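Local atomic coordinates of YjbQ family protein (Sulfolobus tokodaii, PDB entry 1VE0), a protein that is of unknown function but binds zinc, and assembles from three copies of a YjbQ (UPF0047) family chain. Residues A[5-10]-A[124-129]; A[20-25]-A[111-116]; A[48-53]-A[106-111]. One frame throughout, in Å; residues are numbered along the deposited sequence.

Followed from the N terminus, strand 2-11 enters contact 1 first, pairing through 5-10 with 124-129 near the C-terminal end and so closing the longest loop of the three. Nested inside it, contact 2 brings 20-25, the turn into helix 22-28, onto 111-116 at the start of strand 113-118. Contact 3 is nested deeper still, setting 48-53 at the end of strand 46-51 beside 106-111. No loops cross. Contacts 2 and 3 share W111 and the three-stranded sheet, where R113 N lies 2.8 Å from N51 O. Contact 1 belongs to the five-stranded sheet and meets contact 2 by packing, V10 against L116 and F8 against V25.

Contact 1: A[5-10]-A[124-129]; sequences SKEFTV and TRTVLV. With SO4 (sulfate ion), chain B.
F8 lays one face of its ring over V127, whose CB sits 3.8 Å from the ring centroid and 22° off the normal, a CH-pi contact displaced toward the rim. The ring rim meets a second valine, F8 CE2 lying 3.7 Å from V129 CG2 near the ring plane. With chi1 at 62°, F8 CG is wedged between its own backbone N and carbonyl carbon, which brings the ring alongside V127. On the face bearing E7, T9, T126 and L128 the packing is slimmer: the E7 stem passes L128, CG to CD1 3.8 Å, while T9 CB touches T124 CG2 at 3.7 Å. Beneath these side chains, three antiparallel hydrogen-bonded pairs, K6-V129, F8-V127 and V10-R125, join the strands with two bonds each. V127 N to F8 O is 2.8 Å and almost straight at 178°. R125 turns its guanidinium away from V10: NH2 gives a 2.9 Å hydrogen bond to sulfate O2, NE pairs with E118 and NH1 bonds T45. The sulfate, probably from the crystallisation liquor, is also held by H43, T44 and R123. Strand 2-11 is outermost in the five-stranded sheet of this chain, and 124-133 separates it from 35-41, where V127 rests on V39 and V41; F8 and V10 pack against helix 22-28.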
loop_
_atom_site.group_PDB
_atom_site.type_symbol
_atom_site.label_atom_id
_atom_site.label_comp_id
_atom_site.label_asym_id
_atom_site.label_seq_id
_atom_site.Cartn_x
_atom_site.Cartn_y
_atom_site.Cartn_z
ATOM N N SER A 5 0.237 0.902 -21.183
ATOM C CA SER A 5 -0.584 1.809 -20.394
ATOM C C SER A 5 -1.986 1.748 -20.956
ATOM O O SER A 5 -2.215 2.140 -22.104
ATOM C CB SER A 5 -0.058 3.241 -20.497
ATOM O OG SER A 5 1.301 3.312 -20.119
ATOM N N LYS A 6 -2.925 1.246 -20.162
ATOM C CA LYS A 6 -4.303 1.142 -20.614
ATOM C C LYS A 6 -5.282 1.480 -19.507
ATOM O O LYS A 6 -5.111 1.047 -18.357
ATOM C CB LYS A 6 -4.588 -0.264 -21.151
ATOM C CG LYS A 6 -3.783 -0.607 -22.391
ATOM C CD LYS A 6 -4.519 -1.593 -23.300
ATOM C CE LYS A 6 -4.458 -3.024 -22.782
ATOM N NZ LYS A 6 -3.133 -3.693 -23.011
ATOM N N GLU A 7 -6.311 2.248 -19.862
ATOM C CA GLU A 7 -7.329 2.666 -18.908
ATOM C C GLU A 7 -8.702 2.114 -19.264
ATOM O O GLU A 7 -8.992 1.873 -20.432
ATOM C CB GLU A 7 -7.423 4.195 -18.870
ATOM C CG GLU A 7 -6.164 4.910 -18.398
ATOM C CD GLU A 7 -6.351 6.419 -18.295
ATOM O OE1 GLU A 7 -5.475 7.091 -17.709
ATOM O OE2 GLU A 7 -7.371 6.936 -18.800
ATOM N N PHE A 8 -9.533 1.896 -18.251
ATOM C CA PHE A 8 -10.902 1.445 -18.463
ATOM C C PHE A 8 -11.732 2.092 -17.360
ATOM O O PHE A 8 -11.178 2.532 -16.351
ATOM C CB PHE A 8 -11.009 -0.086 -18.435
ATOM C CG PHE A 8 -10.618 -0.721 -17.122
ATOM C CD1 PHE A 8 -11.530 -0.795 -16.070
ATOM C CD2 PHE A 8 -9.350 -1.283 -16.957
ATOM C CE1 PHE A 8 -11.192 -1.425 -14.868
ATOM C CE2 PHE A 8 -8.996 -1.919 -15.755
ATOM C CZ PHE A 8 -9.920 -1.990 -14.710
ATOM N N THR A 9 -13.045 2.189 -17.557
ATOM C CA THR A 9 -13.914 2.810 -16.557
ATOM C C THR A 9 -14.937 1.828 -16.002
ATOM O O THR A 9 -15.302 0.856 -16.654
ATOM C CB THR A 9 -14.713 4.010 -17.135
ATOM O OG1 THR A 9 -15.563 3.549 -18.191
ATOM C CG2 THR A 9 -13.785 5.083 -17.674
ATOM N N VAL A 10 -15.379 2.082 -14.781
ATOM C CA VAL A 10 -16.387 1.256 -14.153
ATOM C C VAL A 10 -17.328 2.227 -13.477
ATOM O O VAL A 10 -16.902 3.245 -12.928
ATOM C CB VAL A 10 -15.801 0.285 -13.100
ATOM C CG1 VAL A 10 -14.863 -0.709 -13.772
ATOM C CG2 VAL A 10 -15.073 1.061 -12.021
ATOM N N THR A 124 -18.409 7.457 -12.238
ATOM C CA THR A 124 -17.730 6.681 -13.263
ATOM C C THR A 124 -16.279 6.817 -12.832
ATOM O O THR A 124 -15.736 7.922 -12.793
ATOM C CB THR A 124 -17.909 7.258 -14.677
ATOM O OG1 THR A 124 -19.254 7.034 -15.114
ATOM C CG2 THR A 124 -16.955 6.567 -15.654
ATOM N N ARG A 125 -15.673 5.698 -12.458
ATOM C CA ARG A 125 -14.294 5.705 -12.019
ATOM C C ARG A 125 -13.390 5.178 -13.106
ATOM O O ARG A 125 -13.736 4.237 -13.827
ATOM C CB ARG A 125 -14.128 4.849 -10.760
ATOM C CG ARG A 125 -14.933 5.349 -9.573
ATOM C CD ARG A 125 -14.540 6.788 -9.220
ATOM N NE ARG A 125 -14.955 7.137 -7.864
ATOM C CZ ARG A 125 -14.437 8.146 -7.170
ATOM N NH1 ARG A 125 -14.861 8.399 -5.940
ATOM N NH2 ARG A 125 -13.491 8.905 -7.713
ATOM N N THR A 126 -12.218 5.780 -13.220
ATOM C CA THR A 126 -11.268 5.343 -14.224
ATOM C C THR A 126 -10.131 4.575 -13.566
ATOM O O THR A 126 -9.596 5.005 -12.543
ATOM C CB THR A 126 -10.677 6.539 -14.969
ATOM O OG1 THR A 126 -11.731 7.245 -15.633
ATOM C CG2 THR A 126 -9.646 6.074 -15.995
ATOM N N VAL A 127 -9.774 3.438 -14.149
ATOM C CA VAL A 127 -8.670 2.640 -13.633
ATOM C C VAL A 127 -7.543 2.601 -14.654
ATOM O O VAL A 127 -7.765 2.302 -15.827
ATOM C CB VAL A 127 -9.097 1.180 -13.337
ATOM C CG1 VAL A 127 -7.882 0.366 -12.862
ATOM C CG2 VAL A 127 -10.182 1.160 -12.274
ATOM N N LEU A 128 -6.337 2.939 -14.225
ATOM C CA LEU A 128 -5.187 2.861 -15.120
ATOM C C LEU A 128 -4.374 1.604 -14.789
ATOM O O LEU A 128 -4.046 1.355 -13.616
ATOM C CB LEU A 128 -4.286 4.094 -14.958
ATOM C CG LEU A 128 -2.852 3.967 -15.484
ATOM C CD1 LEU A 128 -2.834 3.860 -17.015
ATOM C CD2 LEU A 128 -2.049 5.177 -15.020
ATOM N N VAL A 129 -4.083 0.796 -15.803
ATOM C CA VAL A 129 -3.257 -0.385 -15.607
ATOM C C VAL A 129 -1.976 -0.103 -16.387
ATOM O O VAL A 129 -1.963 -0.052 -17.625
ATOM C CB VAL A 129 -3.916 -1.676 -16.137
ATOM C CG1 VAL A 129 -2.995 -2.871 -15.842
ATOM C CG2 VAL A 129 -5.288 -1.885 -15.466
HETATM S S SO4 B . -11.563 12.139 -7.014
HETATM O O1 SO4 B . -11.661 12.065 -8.488
HETATM O O2 SO4 B . -11.688 10.796 -6.442
HETATM O O3 SO4 B . -12.660 12.985 -6.513
HETATM O O4 SO4 B . -10.255 12.707 -6.629
#

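Contact 2: A[20-25]-A[111-116]; sequences DITEQV and WQRIIL
R113 and D20 form the main salt bridge, with R113 NE giving a 2.8 Å hydrogen bond, bent little at 167°, to the syn lone pair of D20 OD2. This oxygen lies close to the guanidinium plane, although the two flat groups are turned 74° apart. R113 NH1 adds weak bonds to the same oxygen and to E23 OE1, the latter at 3.3 Å, making a three-residue charge network. Bends at chi2 and chi3 fold the arginine back toward the helix start, and T22 OG1 sits over one guanidinium face.

Among the other hydrogen bonds, I21 N reaches I114 O at 2.9 Å, and I114 N returns toward the helix by bonding T22 OG1, also at 2.9 Å. That hydroxyl donates in turn to D20 OD1, 2.6 Å away. D20 OD1 also accepts from T22 N, completing an Asx turn just as helix 22-28 begins.

The apolar part centres on I114. The I21 and I114 side chains cross at about a right angle, I21 CG1 lying 3.6 Å from I114 CG2, and the far end, I114 CD1, meets V25 CG1 at the same distance. I50 and L106 also pack on I114, while V10 lies against I21 and L116.

D20 thus divides its work, one oxygen for the arginine and the other for the helix start; its negative charge probably polarises the T22 hydroxyl and helps fix the chain's turn from strand 17-20 into the helix.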
loop_
_atom_site.group_PDB
_atom_site.type_symbol
_atom_site.label_atom_id
_atom_site.label_comp_id
_atom_site.label_asym_id
_atom_site.label_seq_id
_atom_site.Cartn_x
_atom_site.Cartn_y
_atom_site.Cartn_z
ATOM N N ASP A 20 -15.518 -6.042 -8.531
ATOM C CA ASP A 20 -14.452 -6.956 -8.935
ATOM C C ASP A 20 -14.042 -6.528 -10.347
ATOM O O ASP A 20 -14.824 -6.664 -11.286
ATOM C CB ASP A 20 -14.980 -8.395 -8.950
ATOM C CG ASP A 20 -13.887 -9.419 -9.213
ATOM O OD1 ASP A 20 -12.877 -9.075 -9.856
ATOM O OD2 ASP A 20 -14.050 -10.582 -8.786
ATOM N N ILE A 21 -12.828 -6.006 -10.502
ATOM C CA ILE A 21 -12.374 -5.542 -11.808
ATOM C C ILE A 21 -11.307 -6.426 -12.433
ATOM O O ILE A 21 -10.656 -6.037 -13.394
ATOM C CB ILE A 21 -11.831 -4.084 -11.727
ATOM C CG1 ILE A 21 -10.712 -3.991 -10.675
ATOM C CG2 ILE A 21 -12.964 -3.136 -11.355
ATOM C CD1 ILE A 21 -10.002 -2.635 -10.648
ATOM N N THR A 22 -11.141 -7.628 -11.891
ATOM C CA THR A 22 -10.128 -8.559 -12.384
ATOM C C THR A 22 -10.160 -8.801 -13.897
ATOM O O THR A 22 -9.124 -8.754 -14.559
ATOM C CB THR A 22 -10.257 -9.922 -11.695
ATOM O OG1 THR A 22 -10.421 -9.734 -10.282
ATOM C CG2 THR A 22 -9.010 -10.760 -11.947
ATOM N N GLU A 23 -11.338 -9.067 -14.446
ATOM C CA GLU A 23 -11.436 -9.331 -15.883
ATOM C C GLU A 23 -10.949 -8.158 -16.732
ATOM O O GLU A 23 -10.230 -8.357 -17.726
ATOM C CB GLU A 23 -12.880 -9.692 -16.268
ATOM C CG GLU A 23 -13.456 -10.855 -15.472
ATOM C CD GLU A 23 -12.638 -12.136 -15.620
ATOM O OE1 GLU A 23 -12.768 -13.039 -14.756
ATOM O OE2 GLU A 23 -11.873 -12.247 -16.607
ATOM N N GLN A 24 -11.333 -6.941 -16.355
ATOM C CA GLN A 24 -10.912 -5.760 -17.103
ATOM C C GLN A 24 -9.406 -5.581 -16.998
ATOM O O GLN A 24 -8.761 -5.142 -17.953
ATOM C CB GLN A 24 -11.612 -4.492 -16.593
ATOM C CG GLN A 24 -13.136 -4.514 -16.711
ATOM C CD GLN A 24 -13.816 -4.973 -15.428
ATOM O OE1 GLN A 24 -13.538 -6.060 -14.907
ATOM N NE2 GLN A 24 -14.713 -4.144 -14.913
ATOM N N VAL A 25 -8.835 -5.911 -15.843
ATOM C CA VAL A 25 -7.391 -5.782 -15.712
ATOM C C VAL A 25 -6.676 -6.843 -16.558
ATOM O O VAL A 25 -5.626 -6.560 -17.139
ATOM C CB VAL A 25 -6.909 -5.898 -14.236
ATOM C CG1 VAL A 25 -5.385 -5.864 -14.195
ATOM C CG2 VAL A 25 -7.443 -4.728 -13.415
ATOM N N TRP A 111 -7.745 -17.337 -4.036
ATOM C CA TRP A 111 -8.839 -16.438 -3.698
ATOM C C TRP A 111 -8.634 -14.958 -4.032
ATOM O O TRP A 111 -9.441 -14.136 -3.617
ATOM C CB TRP A 111 -9.155 -16.565 -2.202
ATOM C CG TRP A 111 -9.280 -17.988 -1.737
ATOM C CD1 TRP A 111 -8.424 -18.658 -0.913
ATOM C CD2 TRP A 111 -10.295 -18.931 -2.116
ATOM N NE1 TRP A 111 -8.839 -19.966 -0.755
ATOM C CE2 TRP A 111 -9.983 -20.160 -1.482
ATOM C CE3 TRP A 111 -11.435 -18.860 -2.931
ATOM C CZ2 TRP A 111 -10.771 -21.308 -1.639
ATOM C CZ3 TRP A 111 -12.220 -20.010 -3.086
ATOM C CH2 TRP A 111 -11.880 -21.214 -2.443
ATOM N N GLN A 112 -7.588 -14.621 -4.785
ATOM C CA GLN A 112 -7.330 -13.217 -5.113
ATOM C C GLN A 112 -8.047 -12.647 -6.320
ATOM O O GLN A 112 -8.030 -13.216 -7.416
ATOM C CB GLN A 112 -5.835 -12.950 -5.319
ATOM C CG GLN A 112 -4.981 -13.000 -4.086
ATOM C CD GLN A 112 -3.565 -12.584 -4.390
ATOM O OE1 GLN A 112 -2.975 -13.030 -5.383
ATOM N NE2 GLN A 112 -3.000 -11.723 -3.544
ATOM N N ARG A 113 -8.649 -11.487 -6.108
ATOM C CA ARG A 113 -9.338 -10.765 -7.160
ATOM C C ARG A 113 -8.913 -9.303 -6.978
ATOM O O ARG A 113 -8.526 -8.890 -5.892
ATOM C CB ARG A 113 -10.856 -10.895 -7.004
ATOM C CG ARG A 113 -11.369 -12.355 -7.049
ATOM C CD ARG A 113 -11.149 -13.000 -8.403
ATOM N NE ARG A 113 -12.033 -12.444 -9.424
ATOM C CZ ARG A 113 -12.090 -12.874 -10.684
ATOM N NH1 ARG A 113 -12.927 -12.303 -11.541
ATOM N NH2 ARG A 113 -11.313 -13.875 -11.095
ATOM N N ILE A 114 -8.957 -8.538 -8.051
ATOM C CA ILE A 114 -8.591 -7.132 -7.999
ATOM C C ILE A 114 -9.915 -6.429 -7.743
ATOM O O ILE A 114 -10.857 -6.573 -8.510
ATOM C CB ILE A 114 -7.971 -6.700 -9.327
ATOM C CG1 ILE A 114 -6.735 -7.575 -9.598
ATOM C CG2 ILE A 114 -7.586 -5.204 -9.267
ATOM C CD1 ILE A 114 -6.084 -7.342 -10.944
ATOM N N ILE A 115 -9.988 -5.684 -6.650
ATOM C CA ILE A 115 -11.231 -5.021 -6.282
ATOM C C ILE A 115 -11.155 -3.506 -6.155
ATOM O O ILE A 115 -10.222 -2.975 -5.549
ATOM C CB ILE A 115 -11.727 -5.592 -4.930
ATOM C CG1 ILE A 115 -11.990 -7.096 -5.075
ATOM C CG2 ILE A 115 -12.966 -4.843 -4.460
ATOM C CD1 ILE A 115 -12.031 -7.842 -3.764
ATOM N N LEU A 116 -12.137 -2.805 -6.727
ATOM C CA LEU A 116 -12.183 -1.347 -6.577
ATOM C C LEU A 116 -13.160 -1.052 -5.434
ATOM O O LEU A 116 -14.275 -1.552 -5.435
ATOM C CB LEU A 116 -12.673 -0.661 -7.860
ATOM C CG LEU A 116 -13.113 0.811 -7.718
ATOM C CD1 LEU A 116 -11.940 1.684 -7.320
ATOM C CD2 LEU A 116 -13.687 1.292 -9.033
#

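Contact 3: A[48-53]-A[106-111]; sequences IIINEA and LDLGTW
E52 presses its backbone against W111: E52 CA approaches W111 O to 3.1 Å in a CA-H...O contact, the tight part of this meeting. E52 CG stands anti to the backbone N (chi1 -173°) and the chain beyond is extended, running beside the tryptophan in the same direction. E52 CG comes 4.0 Å from W111 CB, and E52 OE1 lies 3.9 Å from W111 CE3, with the carboxylate and indole planes 25° apart. One residue earlier, N51 OD1 accepts from E52 N at 2.9 Å. The fold brings the end of strand 46-51, an outer strand of the three-stranded sheet, beside the loop that leads from strand 105-106 into strand 113-118. E52 is a zinc-binding residue of this protein, though the metal is not bound to this chain here. Cut back to an alanine here, the side chain would lose the extended stem and carboxylate that lie beside W111, and the indole would probably be freer to turn on that flank. No hydrogen bond links the segments at either end; at the looser one I50 CG2 and L108 CD2 are 4.4 Å apart. W111 is exposed at the solvent side, whereas N51 is buried against the third subunit, bonding H87 and T44 of that neighbouring copy.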
loop_
_atom_site.group_PDB
_atom_site.type_symbol
_atom_site.label_atom_id
_atom_site.label_comp_id
_atom_site.label_asym_id
_atom_site.label_seq_id
_atom_site.Cartn_x
_atom_site.Cartn_y
_atom_site.Cartn_z
ATOM N N ILE A 48 -7.911 0.732 -4.296
ATOM C CA ILE A 48 -7.732 -0.582 -4.918
ATOM C C ILE A 48 -7.152 -1.541 -3.883
ATOM O O ILE A 48 -6.238 -1.182 -3.143
ATOM C CB ILE A 48 -6.722 -0.527 -6.125
ATOM C CG1 ILE A 48 -7.269 0.353 -7.263
ATOM C CG2 ILE A 48 -6.432 -1.937 -6.643
ATOM C CD1 ILE A 48 -8.542 -0.174 -7.937
ATOM N N ILE A 49 -7.706 -2.746 -3.810
ATOM C CA ILE A 49 -7.209 -3.769 -2.897
ATOM C C ILE A 49 -7.188 -5.055 -3.699
ATOM O O ILE A 49 -7.857 -5.136 -4.732
ATOM C CB ILE A 49 -8.147 -4.042 -1.674
ATOM C CG1 ILE A 49 -9.492 -4.615 -2.153
ATOM C CG2 ILE A 49 -8.367 -2.773 -0.859
ATOM C CD1 ILE A 49 -10.426 -5.017 -1.022
ATOM N N ILE A 50 -6.393 -6.027 -3.251
ATOM C CA ILE A 50 -6.346 -7.346 -3.882
ATOM C C ILE A 50 -6.829 -8.292 -2.788
ATOM O O ILE A 50 -6.133 -8.490 -1.794
ATOM C CB ILE A 50 -4.918 -7.803 -4.276
ATOM C CG1 ILE A 50 -4.228 -6.753 -5.142
ATOM C CG2 ILE A 50 -4.989 -9.145 -5.038
ATOM C CD1 ILE A 50 -4.990 -6.382 -6.397
ATOM N N ASN A 51 -8.022 -8.861 -2.949
ATOM C CA ASN A 51 -8.525 -9.780 -1.944
ATOM C C ASN A 51 -9.631 -10.692 -2.469
ATOM O O ASN A 51 -9.835 -10.788 -3.671
ATOM C CB ASN A 51 -8.989 -8.997 -0.713
ATOM C CG ASN A 51 -8.679 -9.729 0.578
ATOM O OD1 ASN A 51 -9.452 -10.576 1.020
ATOM N ND2 ASN A 51 -7.526 -9.425 1.176
ATOM N N GLU A 52 -10.354 -11.360 -1.577
ATOM C CA GLU A 52 -11.391 -12.279 -2.040
ATOM C C GLU A 52 -12.708 -11.561 -2.303
ATOM O O GLU A 52 -13.186 -10.784 -1.476
ATOM C CB GLU A 52 -11.589 -13.418 -1.030
ATOM C CG GLU A 52 -12.542 -14.505 -1.522
ATOM C CD GLU A 52 -12.738 -15.639 -0.524
ATOM O OE1 GLU A 52 -13.614 -16.495 -0.766
ATOM O OE2 GLU A 52 -12.018 -15.683 0.494
ATOM N N ALA A 53 -13.290 -11.815 -3.467
ATOM C CA ALA A 53 -14.538 -11.167 -3.824
ATOM C C ALA A 53 -15.755 -12.003 -3.430
ATOM O O ALA A 53 -16.721 -12.091 -4.185
ATOM C CB ALA A 53 -14.564 -10.882 -5.316
ATOM N N LEU A 106 -2.433 -12.724 -15.272
ATOM C CA LEU A 106 -2.313 -12.185 -13.918
ATOM C C LEU A 106 -1.961 -13.365 -13.006
ATOM O O LEU A 106 -2.641 -14.386 -13.015
ATOM C CB LEU A 106 -3.639 -11.578 -13.467
ATOM C CG LEU A 106 -4.124 -10.358 -14.251
ATOM C CD1 LEU A 106 -5.488 -9.911 -13.701
ATOM C CD2 LEU A 106 -3.098 -9.238 -14.128
ATOM N N ASP A 107 -0.908 -13.221 -12.215
ATOM C CA ASP A 107 -0.474 -14.276 -11.313
ATOM C C ASP A 107 -1.164 -14.059 -9.964
ATOM O O ASP A 107 -0.607 -13.435 -9.051
ATOM C CB ASP A 107 1.059 -14.220 -11.188
ATOM C CG ASP A 107 1.627 -15.337 -10.328
ATOM O OD1 ASP A 107 0.980 -16.393 -10.217
ATOM O OD2 ASP A 107 2.740 -15.160 -9.777
ATOM N N LEU A 108 -2.384 -14.585 -9.858
ATOM C CA LEU A 108 -3.213 -14.448 -8.664
ATOM C C LEU A 108 -3.354 -15.730 -7.855
ATOM O O LEU A 108 -3.374 -16.829 -8.411
ATOM C CB LEU A 108 -4.618 -13.970 -9.076
ATOM C CG LEU A 108 -4.648 -12.598 -9.756
ATOM C CD1 LEU A 108 -5.949 -12.385 -10.546
ATOM C CD2 LEU A 108 -4.466 -11.544 -8.690
ATOM N N GLY A 109 -3.470 -15.570 -6.537
ATOM C CA GLY A 109 -3.653 -16.709 -5.654
ATOM C C GLY A 109 -5.057 -17.251 -5.829
ATOM O O GLY A 109 -5.894 -16.628 -6.489
ATOM N N THR A 110 -5.311 -18.417 -5.248
ATOM C CA THR A 110 -6.619 -19.068 -5.328
ATOM C C THR A 110 -7.805 -18.123 -5.104
ATOM O O THR A 110 -8.752 -18.103 -5.886
ATOM C CB THR A 110 -6.716 -20.210 -4.282
ATOM O OG1 THR A 110 -5.645 -21.133 -4.491
ATOM C CG2 THR A 110 -8.040 -20.958 -4.406
ATOM N N TRP A 111 -7.745 -17.337 -4.036
ATOM C CA TRP A 111 -8.839 -16.438 -3.698
ATOM C C TRP A 111 -8.634 -14.958 -4.032
ATOM O O TRP A 111 -9.441 -14.136 -3.617
ATOM C CB TRP A 111 -9.155 -16.565 -2.202
ATOM C CG TRP A 111 -9.280 -17.988 -1.737
ATOM C CD1 TRP A 111 -8.424 -18.658 -0.913
ATOM C CD2 TRP A 111 -10.295 -18.931 -2.116
ATOM N NE1 TRP A 111 -8.839 -19.966 -0.755
ATOM C CE2 TRP A 111 -9.983 -20.160 -1.482
ATOM C CE3 TRP A 111 -11.435 -18.860 -2.931
ATOM C CZ2 TRP A 111 -10.771 -21.308 -1.639
ATOM C CZ3 TRP A 111 -12.220 -20.010 -3.086
ATOM C CH2 TRP A 111 -11.880 -21.214 -2.443
#